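Local coordinates for solute binding protein MsmE (Bacillus subtilis subsp. subtilis str. 168, PDB 4R6H) that binds melibiose, raffinose and stachyose as the solute-binding component of an ABC transporter that imports these sugars, at residues D143-N148 against I265-Q270; F201-L206 against P372-L377; L118-N123 against G348-K353. One frame throughout, in Å; residues are numbered along the deposited sequence.

Interaction 1 (D143-N148 against I265-Q270); sequences DGLAYN and IAFTMQ
Gln270 OE1 takes the backbone N-H of Gly144 at 2.8 Å between OE1 and N. The bond is fairly straight, 163° at the hydrogen, but the donor lies 49° above the amide carbonyl plane. CG of Gln270 stands anti to its backbone N (chi1 -159°) and the chain runs on extended, which carries the amide across to the neighbouring strand. On the same amide, NE2 makes a weak bond to Lys142 O and lies 3.6 Å from Asp143 OD1, with carboxylate and amide planes steeply turned against each other. Asp143 OD2 points to Tyr373 OH, but that contact is too short to be sound and Tyr373 has a second conformer, so the bond is doubtful. With an alanine here in place of Gln270, Gly144 N would probably lose its acceptor, and a gap would open beside Gly144.

The two segments are antiparallel neighbours in the mixed sheet of one lobe of the binding protein. Ala146 and Thr268 form the hydrogen-bonded pair. Ala146 N gives its hydrogen to Thr268 O at 2.9 Å, and Thr268 N returns to Ala146 O at 2.9 Å. Tyr147 and Phe267 are a non-hydrogen-bonded pair with side chains on one face. There Phe267 CD1 rests 3.6 Å from Tyr147 CB. Helix 163-177 packs on Phe267, and Phe166 meets its ring edge-to-face. Further along, Leu145 CD2 touches Met269 SD at 3.8 Å. The chain turns a corner at Ala266, whose O still accepts the N-H of Asn148. Beyond this, a water accepts from Asn148 ND2 at 2.9 Å and donates to Ile265 O at 2.7 Å. Asn148 OD1 caps the next helix by accepting from Ile151 N.

Interaction 2 (F201-L206 against P372-L377); sequences FATPLL and PYFDRL
The N-terminal end of helix 374-378 meets the C-terminal part of helix 192-206, and Phe374 fills the joint against Ala202, Thr203 and Leu206. Both helices belong to the lobe that holds the mixed sheet of this binding protein, and Thr203 also touches Ile304 on strand 303-306 of that sheet. Tyr373 is the N-cap, so Phe374 is the first residue of its helix. Its CG lies anti to its own backbone N (chi1 176°), and this sends the ring out to the partner helix.

Ala202 CB sits over one face of that ring, 3.5 Å from the Phe374 centroid. The approach is only 14° off the ring normal, a CH-pi contact close to the middle of the face. One turn further on, Leu206 CD1 comes to Phe374 CZ at 3.7 Å, at an oblique angle to the ring. Asp199, from the turn before, also packs on Phe374 and takes the backbone N-H of Asp375. The helix is kinked at Pro204, between Thr203 and Leu206, where the proline N has no hydrogen to give.

The polar side of the joint is bridged by water. Thr203 OG1 stands beside its own backbone N and reaches toward the start of the other helix, passing 3.7 Å from Phe374 CB. Two waters share this hydroxyl oxygen. One water donates to Thr203 OG1 at 2.8 Å and accepts the N-H of Phe374, also at 2.8 Å. It thereby satisfies a backbone N in the first turn of the helix. The second accepts from Thr203 OG1 at 2.7 Å and donates to Pro372 O at 2.8 Å.

Interaction 3 (L118-N123 against G348-K353); sequences LDPNLN and GLTNVK
Gly348, Thr350 and Leu118 carry most of this joint between two loops, one running into a short 3-10 turn and the other into a type I beta turn from Leu349 to Val352. The backbones meet in a single bridge, Leu118 with Leu349. Its hydrogen bond runs from Asp119 N to Gly348 O at 2.9 Å. The bond is nearly straight, 162° at the hydrogen.

Carbon atoms close in around the same carbonyl. Asp119 CB lies 3.4 Å from Gly348 O, and Leu118 CD1 lies 3.9 Å from it. Leu118 leaves the backbone on the far side from 348-353. With CG anti to its backbone N (chi1 177°), only CD1 comes near the carbonyl, and the side chain packs on Pro137 of strand 136-137. Leu122 also packs on Pro137, while its CD1 reaches Gly348 CA at 4.0 Å. One methyl from each leucine thus lies against Gly348, Leu118 at its O and Leu122 at its CA.

Thr350 works with its methyl group. CG2 touches Asp119 CA at 3.8 Å and Pro120 CD at 3.9 Å, and the Thr350 and Pro120 side chains cross at about a right angle. The hydroxyl OG1 makes a weak bond to Asp117 O. A backbone bond between Thr350 and Asp117 extends the link just before Leu118.

Asp119 also shapes its own loop. OD2 takes the amide of Gln140. OD1 closes an Asx turn by accepting the backbone N-H of Asn121 at 2.8 Å, on its anti side and 26° out of the carboxylate plane.

From the N terminus, residues 118-123 come first, and interaction 3 closes the longest of the three loops when the chain returns at 348-353. Interaction 1 is nested inside that loop, joining strands 141-148 and 265-269 of the mixed sheet. Residues 201-206 lie within the loop closed by interaction 1, but their partner at 372-377 comes after 348-353. Interaction 2 therefore crosses both others, tying helix 192-206 to helix 374-378. Interactions 1 and 2 touch where Met269 packs on Phe201. Interaction 3 joins the loop before helix 123-126 to that between helices 333-343 and 359-364. It stands apart, its nearest atoms about 7 Å from interaction 2 and about 11 Å from interaction 1.

Interaction 1 (D143-N148 against I265-Q270)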
ATOM      1  N   ASP A 143      -5.718  -2.626  -0.380  1.00 16.56           N
ATOM      2  CA  ASP A 143      -5.663  -2.612  -1.839  1.00 15.16           C
ATOM      3  C   ASP A 143      -6.128  -3.937  -2.430  1.00 16.26           C
ATOM      4  O   ASP A 143      -5.769  -5.060  -1.954  1.00 17.06           O
ATOM      5  CB  ASP A 143      -4.233  -2.354  -2.308  1.00 17.52           C
ATOM      6  CG  ASP A 143      -3.771  -0.939  -2.063  1.00 23.95           C
ATOM      7  OD1 ASP A 143      -4.600  -0.003  -2.002  1.00 21.68           O
ATOM      8  OD2 ASP A 143      -2.534  -0.759  -1.967  1.00 25.36           O
ATOM      9  N   GLY A 144      -6.920  -3.791  -3.499  1.00 16.48           N
ATOM     10  CA  GLY A 144      -7.315  -4.884  -4.354  1.00 16.85           C
ATOM     11  C   GLY A 144      -7.332  -4.417  -5.789  1.00 17.38           C
ATOM     12  O   GLY A 144      -6.296  -3.964  -6.337  1.00 17.87           O
ATOM     13  N   LEU A 145      -8.524  -4.469  -6.392  1.00 17.21           N
ATOM     14  CA  LEU A 145      -8.736  -3.998  -7.744  1.00 16.57           C
ATOM     15  C   LEU A 145      -9.820  -2.920  -7.755  1.00 16.15           C
ATOM     16  O   LEU A 145     -10.855  -3.077  -7.060  1.00 18.71           O
ATOM     17  CB  LEU A 145      -9.212  -5.147  -8.641  1.00 15.83           C
ATOM     18  CG  LEU A 145      -8.311  -6.346  -8.755  1.00 17.01           C
ATOM     19  CD1 LEU A 145      -8.988  -7.477  -9.488  1.00 22.41           C
ATOM     20  CD2 LEU A 145      -7.030  -5.993  -9.482  1.00 20.22           C
ATOM     21  N   ALA A 146      -9.616  -1.900  -8.560  1.00 15.42           N
ATOM     22  CA  ALA A 146     -10.639  -0.904  -8.837  1.00 16.65           C
ATOM     23  C   ALA A 146     -11.374  -1.285 -10.117  1.00 18.14           C
ATOM     24  O   ALA A 146     -10.796  -1.867 -11.033  1.00 16.98           O
ATOM     25  CB  ALA A 146     -10.037   0.463  -8.980  1.00 17.17           C
ATOM     26  N   TYR A 147     -12.678  -0.965 -10.191  1.00 16.69           N
ATOM     27  CA  TYR A 147     -13.442  -1.391 -11.334  1.00 16.51           C
ATOM     28  C   TYR A 147     -14.629  -0.476 -11.585  1.00 17.56           C
ATOM     29  O   TYR A 147     -15.116   0.196 -10.681  1.00 16.26           O
ATOM     30  CB  TYR A 147     -13.941  -2.827 -11.156  1.00 17.26           C
ATOM     31  CG  TYR A 147     -15.001  -2.983 -10.101  1.00 16.56           C
ATOM     32  CD1 TYR A 147     -14.696  -2.953  -8.739  1.00 16.79           C
ATOM     33  CD2 TYR A 147     -16.346  -3.076 -10.451  1.00 18.94           C
ATOM     34  CE1 TYR A 147     -15.695  -3.074  -7.772  1.00 18.00           C
ATOM     35  CE2 TYR A 147     -17.316  -3.210  -9.504  1.00 17.50           C
ATOM     36  CZ  TYR A 147     -16.990  -3.211  -8.166  1.00 18.47           C
ATOM     37  OH  TYR A 147     -17.990  -3.273  -7.192  1.00 21.13           O
ATOM     38  N   ASN A 148     -15.095  -0.481 -12.830  1.00 16.72           N
ATOM     39  CA  ASN A 148     -16.265   0.284 -13.256  1.00 16.54           C
ATOM     40  C   ASN A 148     -17.509  -0.539 -13.000  1.00 18.35           C
ATOM     41  O   ASN A 148     -17.731  -1.549 -13.648  1.00 17.78           O
ATOM     42  CB  ASN A 148     -16.115   0.633 -14.730  1.00 16.60           C
ATOM     43  CG  ASN A 148     -17.230   1.473 -15.253  1.00 18.59           C
ATOM     44  OD1 ASN A 148     -18.407   1.251 -14.916  1.00 18.64           O
ATOM     45  ND2 ASN A 148     -16.891   2.419 -16.111  1.00 18.49           N
ATOM     46  N   ILE A 265     -12.437   1.674 -19.404  1.00 17.63           N
ATOM     47  CA  ILE A 265     -11.623   0.734 -18.623  1.00 17.70           C
ATOM     48  C   ILE A 265     -12.497  -0.037 -17.669  1.00 16.50           C
ATOM     49  O   ILE A 265     -13.248   0.575 -16.900  1.00 17.51           O
ATOM     50  CB  ILE A 265     -10.541   1.482 -17.801  1.00 18.04           C
ATOM     51  CG1 ILE A 265      -9.449   2.088 -18.705  1.00 19.77           C
ATOM     52  CG2 ILE A 265      -9.865   0.551 -16.799  1.00 18.17           C
ATOM     53  CD1 ILE A 265      -8.541   3.060 -17.983  1.00 19.62           C
ATOM     54  N   ALA A 266     -12.421  -1.363 -17.655  1.00 15.91           N
ATOM     55  CA  ALA A 266     -13.195  -2.148 -16.679  1.00 15.59           C
ATOM     56  C   ALA A 266     -12.512  -2.282 -15.322  1.00 18.88           C
ATOM     57  O   ALA A 266     -13.105  -1.954 -14.306  1.00 18.83           O
ATOM     58  CB  ALA A 266     -13.557  -3.517 -17.231  1.00 17.42           C
ATOM     59  N   PHE A 267     -11.277  -2.767 -15.307  1.00 14.71           N
ATOM     60  CA  PHE A 267     -10.493  -2.976 -14.082  1.00 16.43           C
ATOM     61  C   PHE A 267      -9.141  -2.284 -14.178  1.00 15.56           C
ATOM     62  O   PHE A 267      -8.547  -2.169 -15.246  1.00 15.90           O
ATOM     63  CB  PHE A 267     -10.187  -4.435 -13.878  1.00 16.48           C
ATOM     64  CG  PHE A 267     -11.364  -5.298 -13.557  1.00 15.68           C
ATOM     65  CD1 PHE A 267     -11.735  -5.524 -12.232  1.00 15.57           C
ATOM     66  CD2 PHE A 267     -12.042  -5.992 -14.568  1.00 15.50           C
ATOM     67  CE1 PHE A 267     -12.765  -6.397 -11.932  1.00 17.46           C
ATOM     68  CE2 PHE A 267     -13.098  -6.843 -14.268  1.00 16.32           C
ATOM     69  CZ  PHE A 267     -13.456  -7.055 -12.956  1.00 18.61           C
ATOM     70  N   THR A 268      -8.614  -1.915 -13.015  1.00 14.92           N
ATOM     71  CA  THR A 268      -7.218  -1.477 -12.899  1.00 16.33           C
ATOM     72  C   THR A 268      -6.768  -1.740 -11.481  1.00 19.69           C
ATOM     73  O   THR A 268      -7.599  -1.906 -10.607  1.00 18.46           O
ATOM     74  CB  THR A 268      -7.017  -0.010 -13.355  1.00 17.59           C
ATOM     75  OG1 THR A 268      -5.634   0.241 -13.570  1.00 18.18           O
ATOM     76  CG2 THR A 268      -7.559   0.993 -12.340  1.00 19.96           C
ATOM     77  N   MET A 269      -5.460  -1.825 -11.243  1.00 20.19           N
ATOM     78  CA  MET A 269      -4.977  -1.991  -9.876  1.00 18.84           C
ATOM     79  C   MET A 269      -5.264  -0.762  -9.072  1.00 22.59           C
ATOM     80  O   MET A 269      -5.289   0.364  -9.580  1.00 25.79           O
ATOM     81  CB  MET A 269      -3.476  -2.253  -9.852  1.00 19.52           C
ATOM     82  CG  MET A 269      -2.954  -3.465 -10.604  1.00 25.20           C
ATOM     83  SD  MET A 269      -3.354  -5.127 -10.096  1.00 29.10           S
ATOM     84  CE  MET A 269      -2.772  -5.142  -8.373  1.00 20.64           C
ATOM     85  N   GLN A 270      -5.547  -0.980  -7.786  1.00 22.28           N
ATOM     86  CA  GLN A 270      -6.031   0.135  -7.002  1.00 30.04           C
ATOM     87  C   GLN A 270      -4.973   1.198  -6.791  1.00 37.58           C
ATOM     88  O   GLN A 270      -3.841   0.890  -6.417  1.00 40.45           O
ATOM     89  CB  GLN A 270      -6.465  -0.412  -5.691  1.00 54.93           C
ATOM     90  CG  GLN A 270      -7.411   0.478  -4.977  1.00 35.30           C
ATOM     91  CD  GLN A 270      -7.953  -0.268  -3.818  1.00 29.31           C
ATOM     92  OE1 GLN A 270      -8.295  -1.452  -3.953  1.00 25.61           O
ATOM     93  NE2 GLN A 270      -8.080   0.398  -2.696  1.00 28.64           N
TER
HETATM   94  O   HOH W   1     -14.362   3.054 -17.292  1.00 17.25           O

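Interaction 2 (F201-L206 against P372-L377)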
ATOM      1  N   PHE A 201      -0.240  -9.649  -6.082  1.00 16.55           N
ATOM      2  CA  PHE A 201      -0.640 -11.047  -6.328  1.00 17.39           C
ATOM      3  C   PHE A 201       0.340 -12.059  -5.732  1.00 16.92           C
ATOM      4  O   PHE A 201       0.003 -13.227  -5.562  1.00 17.32           O
ATOM      5  CB  PHE A 201      -0.950 -11.309  -7.794  1.00 17.06           C
ATOM      6  CG  PHE A 201      -2.298 -10.813  -8.234  1.00 16.59           C
ATOM      7  CD1 PHE A 201      -3.479 -11.448  -7.816  1.00 16.44           C
ATOM      8  CD2 PHE A 201      -2.402  -9.729  -9.074  1.00 18.83           C
ATOM      9  CE1 PHE A 201      -4.706 -10.985  -8.257  1.00 18.80           C
ATOM     10  CE2 PHE A 201      -3.627  -9.283  -9.546  1.00 18.78           C
ATOM     11  CZ  PHE A 201      -4.800  -9.916  -9.106  1.00 18.15           C
ATOM     12  N   ALA A 202       1.549 -11.630  -5.396  1.00 16.73           N
ATOM     13  CA  ALA A 202       2.486 -12.521  -4.699  1.00 16.97           C
ATOM     14  C   ALA A 202       1.939 -12.996  -3.360  1.00 17.59           C
ATOM     15  O   ALA A 202       2.220 -14.100  -2.915  1.00 17.19           O
ATOM     16  CB  ALA A 202       3.810 -11.810  -4.458  1.00 16.93           C
ATOM     17  N   THR A 203       1.117 -12.175  -2.699  1.00 17.76           N
ATOM     18  CA  THR A 203       0.497 -12.561  -1.426  1.00 17.36           C
ATOM     19  C   THR A 203      -0.466 -13.768  -1.525  1.00 17.50           C
ATOM     20  O   THR A 203      -0.205 -14.788  -0.846  1.00 17.47           O
ATOM     21  CB  THR A 203      -0.103 -11.313  -0.723  1.00 15.95           C
ATOM     22  OG1 THR A 203       0.969 -10.457  -0.257  1.00 18.13           O
ATOM     23  CG2 THR A 203      -0.969 -11.656   0.462  1.00 17.94           C
ATOM     24  N   PRO A 204      -1.498 -13.717  -2.391  1.00 16.69           N
ATOM     25  CA  PRO A 204      -2.323 -14.943  -2.523  1.00 15.36           C
ATOM     26  C   PRO A 204      -1.510 -16.095  -3.088  1.00 17.51           C
ATOM     27  O   PRO A 204      -1.796 -17.265  -2.760  1.00 17.83           O
ATOM     28  CB  PRO A 204      -3.425 -14.529  -3.488  1.00 18.48           C
ATOM     29  CG  PRO A 204      -3.006 -13.241  -4.123  1.00 17.67           C
ATOM     30  CD  PRO A 204      -2.095 -12.576  -3.119  1.00 18.04           C
ATOM     31  N   LEU A 205      -0.484 -15.833  -3.889  1.00 16.71           N
ATOM     32  CA  LEU A 205       0.272 -16.954  -4.485  1.00 16.77           C
ATOM     33  C   LEU A 205       1.110 -17.666  -3.443  1.00 18.92           C
ATOM     34  O   LEU A 205       1.112 -18.902  -3.409  1.00 18.35           O
ATOM     35  CB  LEU A 205       1.165 -16.481  -5.606  1.00 16.91           C
ATOM     36  CG  LEU A 205       2.043 -17.541  -6.309  1.00 17.91           C
ATOM     37  CD1 LEU A 205       1.168 -18.482  -7.072  1.00 19.14           C
ATOM     38  CD2 LEU A 205       3.016 -16.841  -7.211  1.00 18.23           C
ATOM     39  N   LEU A 206       1.766 -16.915  -2.572  1.00 16.46           N
ATOM     40  CA  LEU A 206       2.868 -17.436  -1.780  1.00 17.98           C
ATOM     41  C   LEU A 206       2.703 -17.351  -0.265  1.00 21.00           C
ATOM     42  O   LEU A 206       3.499 -17.936   0.451  1.00 21.02           O
ATOM     43  CB  LEU A 206       4.208 -16.763  -2.175  1.00 18.70           C
ATOM     44  CG  LEU A 206       4.600 -16.796  -3.642  1.00 19.03           C
ATOM     45  CD1 LEU A 206       5.769 -15.894  -3.946  1.00 22.88           C
ATOM     46  CD2 LEU A 206       4.928 -18.228  -4.045  1.00 19.73           C
ATOM     47  N   PRO A 372       0.181  -7.495   4.881  1.00 19.43           N
ATOM     48  CA  PRO A 372       1.132  -6.469   4.507  1.00 18.79           C
ATOM     49  C   PRO A 372       1.660  -6.633   3.096  1.00 20.10           C
ATOM     50  O   PRO A 372       1.680  -7.749   2.543  1.00 19.43           O
ATOM     51  CB  PRO A 372       2.277  -6.645   5.535  1.00 20.42           C
ATOM     52  CG  PRO A 372       2.159  -8.082   5.949  1.00 25.08           C
ATOM     53  CD  PRO A 372       0.699  -8.399   5.926  1.00 20.25           C
ATOM     54  N   TYR A 373       2.149  -5.565   2.492  1.00 18.16           N
ATOM     55  CA  TYR A 373       2.756  -5.692   1.175  0.50 19.04           C
ATOM     56  C   TYR A 373       3.877  -6.714   1.161  1.00 17.77           C
ATOM     57  O   TYR A 373       4.790  -6.698   1.990  1.00 19.06           O
ATOM     58  CB  TYR A 373       3.247  -4.344   0.635  0.50 23.29           C
ATOM     59  CG  TYR A 373       2.215  -3.702  -0.254  0.50 24.30           C
ATOM     60  CD1 TYR A 373       2.078  -4.096  -1.581  0.50 25.14           C
ATOM     61  CD2 TYR A 373       1.338  -2.765   0.246  0.50 37.46           C
ATOM     62  CE1 TYR A 373       1.126  -3.535  -2.392  0.50 33.95           C
ATOM     63  CE2 TYR A 373       0.373  -2.195  -0.557  0.50 21.52           C
ATOM     64  CZ  TYR A 373       0.279  -2.583  -1.875  0.50 27.63           C
ATOM     65  OH  TYR A 373      -0.672  -2.033  -2.691  0.50 29.75           O
ATOM     66  N   PHE A 374       3.805  -7.616   0.197  1.00 18.56           N
ATOM     67  CA  PHE A 374       4.715  -8.762   0.114  1.00 19.75           C
ATOM     68  C   PHE A 374       6.172  -8.304   0.141  1.00 19.95           C
ATOM     69  O   PHE A 374       7.024  -8.909   0.856  1.00 19.06           O
ATOM     70  CB  PHE A 374       4.407  -9.533  -1.178  1.00 19.42           C
ATOM     71  CG  PHE A 374       5.318 -10.681  -1.464  1.00 19.95           C
ATOM     72  CD1 PHE A 374       5.075 -11.908  -0.871  1.00 24.80           C
ATOM     73  CD2 PHE A 374       6.341 -10.555  -2.369  1.00 22.29           C
ATOM     74  CE1 PHE A 374       5.854 -12.995  -1.158  1.00 23.50           C
ATOM     75  CE2 PHE A 374       7.151 -11.662  -2.659  1.00 23.53           C
ATOM     76  CZ  PHE A 374       6.889 -12.864  -2.050  1.00 21.95           C
ATOM     77  N   ASP A 375       6.512  -7.292  -0.645  1.00 19.78           N
ATOM     78  CA  ASP A 375       7.922  -6.951  -0.787  1.00 20.12           C
ATOM     79  C   ASP A 375       8.519  -6.401   0.497  1.00 22.15           C
ATOM     80  O   ASP A 375       9.716  -6.598   0.763  1.00 23.35           O
ATOM     81  CB  ASP A 375       8.170  -5.981  -1.952  1.00 18.92           C
ATOM     82  CG  ASP A 375       7.682  -4.560  -1.666  1.00 26.78           C
ATOM     83  OD1 ASP A 375       6.480  -4.350  -1.393  1.00 25.35           O
ATOM     84  OD2 ASP A 375       8.528  -3.634  -1.688  1.00 35.63           O
ATOM     85  N   ARG A 376       7.702  -5.726   1.285  1.00 21.34           N
ATOM     86  CA  ARG A 376       8.170  -5.119   2.518  1.00 24.54           C
ATOM     87  C   ARG A 376       8.449  -6.145   3.598  1.00 25.66           C
ATOM     88  O   ARG A 376       9.335  -5.960   4.423  1.00 27.17           O
ATOM     89  CB  ARG A 376       7.184  -3.999   2.954  1.00 34.22           C
ATOM     90  CG  ARG A 376       7.040  -2.935   1.870  1.00 29.21           C
ATOM     91  CD  ARG A 376       6.348  -1.646   2.334  1.00 37.30           C
ATOM     92  NE  ARG A 376       5.620  -1.013   1.221  1.00 38.69           N
ATOM     93  CZ  ARG A 376       4.859   0.080   1.316  1.00 40.46           C
ATOM     94  NH1 ARG A 376       4.727   0.717   2.469  1.00 35.72           N
ATOM     95  NH2 ARG A 376       4.210   0.539   0.240  1.00 37.98           N
ATOM     96  N   LEU A 377       7.765  -7.269   3.580  1.00 22.92           N
ATOM     97  CA  LEU A 377       7.990  -8.263   4.579  1.00 22.39           C
ATOM     98  C   LEU A 377       8.880  -9.426   4.140  1.00 31.97           C
ATOM     99  O   LEU A 377       9.586  -9.986   4.963  1.00 31.13           O
ATOM    100  CB  LEU A 377       6.615  -8.738   5.100  1.00 26.98           C
ATOM    101  CG  LEU A 377       6.523  -9.339   6.508  1.00 42.82           C
ATOM    102  CD1 LEU A 377       6.877  -8.290   7.552  1.00 62.28           C
ATOM    103  CD2 LEU A 377       5.143  -9.903   6.785  1.00 36.83           C
TER
HETATM  104  O   HOH W   2       1.455  -7.913  -1.331  1.00 19.40           O
HETATM  105  O   HOH W   3       1.795 -10.575   2.342  1.00 19.56           O

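Interaction 3 (L118-N123 against G348-K353)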
ATOM      1  N   LEU A 118      -7.051  -0.024  18.498  1.00 18.53           N
ATOM      2  CA  LEU A 118      -6.311  -0.426  17.315  1.00 17.30           C
ATOM      3  C   LEU A 118      -7.140  -1.388  16.444  1.00 20.15           C
ATOM      4  O   LEU A 118      -7.705  -2.377  16.975  1.00 22.02           O
ATOM      5  CB  LEU A 118      -5.006  -1.103  17.681  1.00 20.24           C
ATOM      6  CG  LEU A 118      -4.145  -1.647  16.527  1.00 21.67           C
ATOM      7  CD1 LEU A 118      -3.697  -0.538  15.561  1.00 21.61           C
ATOM      8  CD2 LEU A 118      -2.931  -2.439  16.986  1.00 25.87           C
ATOM      9  N   ASP A 119      -7.267  -1.122  15.142  1.00 20.17           N
ATOM     10  CA  ASP A 119      -7.983  -2.041  14.249  1.00 21.25           C
ATOM     11  C   ASP A 119      -7.347  -3.421  14.345  1.00 22.11           C
ATOM     12  O   ASP A 119      -6.164  -3.559  14.112  1.00 21.91           O
ATOM     13  CB  ASP A 119      -7.984  -1.494  12.804  1.00 20.37           C
ATOM     14  CG  ASP A 119      -8.877  -2.306  11.840  1.00 19.36           C
ATOM     15  OD1 ASP A 119      -8.922  -3.543  11.955  1.00 24.64           O
ATOM     16  OD2 ASP A 119      -9.511  -1.670  10.972  1.00 25.09           O
ATOM     17  N   PRO A 120      -8.131  -4.456  14.711  1.00 24.68           N
ATOM     18  CA  PRO A 120      -7.474  -5.771  14.801  1.00 26.33           C
ATOM     19  C   PRO A 120      -6.835  -6.308  13.503  1.00 23.24           C
ATOM     20  O   PRO A 120      -6.003  -7.175  13.580  1.00 28.41           O
ATOM     21  CB  PRO A 120      -8.602  -6.721  15.266  1.00 31.04           C
ATOM     22  CG  PRO A 120      -9.875  -5.982  15.074  1.00 35.68           C
ATOM     23  CD  PRO A 120      -9.586  -4.513  14.937  1.00 25.87           C
ATOM     24  N   ASN A 121      -7.220  -5.786  12.344  1.00 26.90           N
ATOM     25  CA  ASN A 121      -6.527  -6.130  11.103  1.00 24.99           C
ATOM     26  C   ASN A 121      -5.069  -5.663  11.066  1.00 25.89           C
ATOM     27  O   ASN A 121      -4.277  -6.150  10.249  1.00 30.00           O
ATOM     28  CB  ASN A 121      -7.273  -5.570   9.901  1.00 25.92           C
ATOM     29  CG  ASN A 121      -8.450  -6.425   9.498  1.00 22.46           C
ATOM     30  OD1 ASN A 121      -8.457  -7.655   9.691  1.00 30.86           O
ATOM     31  ND2 ASN A 121      -9.439  -5.789   8.948  1.00 25.61           N
ATOM     32  N   LEU A 122      -4.702  -4.786  11.999  1.00 22.83           N
ATOM     33  CA  LEU A 122      -3.363  -4.263  12.123  1.00 23.50           C
ATOM     34  C   LEU A 122      -2.542  -4.911  13.247  1.00 21.01           C
ATOM     35  O   LEU A 122      -1.368  -4.572  13.393  1.00 23.67           O
ATOM     36  CB  LEU A 122      -3.422  -2.733  12.331  1.00 21.79           C
ATOM     37  CG  LEU A 122      -4.012  -1.900  11.188  1.00 22.57           C
ATOM     38  CD1 LEU A 122      -4.036  -0.417  11.494  1.00 22.90           C
ATOM     39  CD2 LEU A 122      -3.209  -2.194   9.922  1.00 25.54           C
ATOM     40  N   ASN A 123      -3.121  -5.850  13.993  1.00 28.77           N
ATOM     41  CA  ASN A 123      -2.350  -6.495  15.089  1.00 31.02           C
ATOM     42  C   ASN A 123      -1.045  -7.173  14.703  1.00 32.61           C
ATOM     43  O   ASN A 123      -0.042  -6.993  15.365  1.00 32.73           O
ATOM     44  CB  ASN A 123      -3.204  -7.521  15.799  1.00 27.58           C
ATOM     45  CG  ASN A 123      -4.284  -6.906  16.635  1.00 30.17           C
ATOM     46  OD1 ASN A 123      -4.301  -5.695  16.882  1.00 32.66           O
ATOM     47  ND2 ASN A 123      -5.208  -7.745  17.109  1.00 35.20           N
ATOM     48  N   GLY A 348      -6.684   4.099  11.499  1.00 18.75           N
ATOM     49  CA  GLY A 348      -6.205   2.896  12.153  1.00 19.47           C
ATOM     50  C   GLY A 348      -6.968   2.496  13.404  1.00 18.00           C
ATOM     51  O   GLY A 348      -6.661   1.438  13.937  1.00 19.21           O
ATOM     52  N   LEU A 349      -7.981   3.277  13.813  1.00 19.37           N
ATOM     53  CA  LEU A 349      -8.722   3.077  15.062  1.00 19.07           C
ATOM     54  C   LEU A 349     -10.150   2.707  14.779  1.00 23.91           C
ATOM     55  O   LEU A 349     -10.765   3.255  13.864  1.00 22.85           O
ATOM     56  CB  LEU A 349      -8.692   4.323  15.920  1.00 21.87           C
ATOM     57  CG  LEU A 349      -7.315   4.899  16.235  1.00 21.94           C
ATOM     58  CD1 LEU A 349      -7.460   6.247  16.906  1.00 26.30           C
ATOM     59  CD2 LEU A 349      -6.487   3.926  17.056  1.00 22.13           C
ATOM     60  N   THR A 350     -10.690   1.802  15.592  1.00 22.07           N
ATOM     61  CA  THR A 350     -12.042   1.287  15.366  1.00 26.15           C
ATOM     62  C   THR A 350     -13.110   2.295  15.775  1.00 25.55           C
ATOM     63  O   THR A 350     -14.266   2.172  15.333  1.00 31.97           O
ATOM     64  CB  THR A 350     -12.248  -0.000  16.172  1.00 23.74           C
ATOM     65  OG1 THR A 350     -12.028   0.281  17.560  1.00 26.51           O
ATOM     66  CG2 THR A 350     -11.329  -1.066  15.696  1.00 29.03           C
ATOM     67  N   ASN A 351     -12.772   3.282  16.596  1.00 25.86           N
ATOM     68  CA  ASN A 351     -13.752   4.250  17.104  1.00 30.45           C
ATOM     69  C   ASN A 351     -13.847   5.469  16.191  1.00 33.77           C
ATOM     70  O   ASN A 351     -14.408   6.479  16.584  1.00 41.45           O
ATOM     71  CB  ASN A 351     -13.410   4.708  18.539  1.00 31.17           C
ATOM     72  CG  ASN A 351     -12.044   5.394  18.651  1.00 30.29           C
ATOM     73  OD1 ASN A 351     -11.099   4.989  17.983  1.00 31.20           O
ATOM     74  ND2 ASN A 351     -11.918   6.385  19.525  1.00 34.86           N
ATOM     75  N   VAL A 352     -13.243   5.372  15.005  1.00 26.42           N
ATOM     76  CA  VAL A 352     -13.183   6.488  14.068  1.00 26.73           C
ATOM     77  C   VAL A 352     -13.679   6.020  12.731  1.00 27.63           C
ATOM     78  O   VAL A 352     -13.155   5.069  12.143  1.00 30.53           O
ATOM     79  CB  VAL A 352     -11.742   6.973  13.863  1.00 23.54           C
ATOM     80  CG1 VAL A 352     -11.713   8.128  12.869  1.00 28.30           C
ATOM     81  CG2 VAL A 352     -11.134   7.355  15.195  1.00 27.34           C
ATOM     82  N   LYS A 353     -14.706   6.674  12.217  1.00 22.64           N
ATOM     83  CA  LYS A 353     -15.242   6.260  10.953  1.00 21.69           C
ATOM     84  C   LYS A 353     -15.086   7.408   9.969  1.00 21.86           C
ATOM     85  O   LYS A 353     -15.953   8.265   9.805  1.00 26.82           O
ATOM     86  CB  LYS A 353     -16.699   5.789  11.082  1.00 29.26           C
ATOM     87  CG  LYS A 353     -16.842   4.438  11.793  1.00 33.34           C
ATOM     88  CD  LYS A 353     -16.403   3.316  10.853  1.00 47.09           C
ATOM     89  CE  LYS A 353     -16.758   1.928  11.363  1.00 88.34           C
ATOM     90  NZ  LYS A 353     -16.240   0.886  10.429  1.00 58.73           N
TER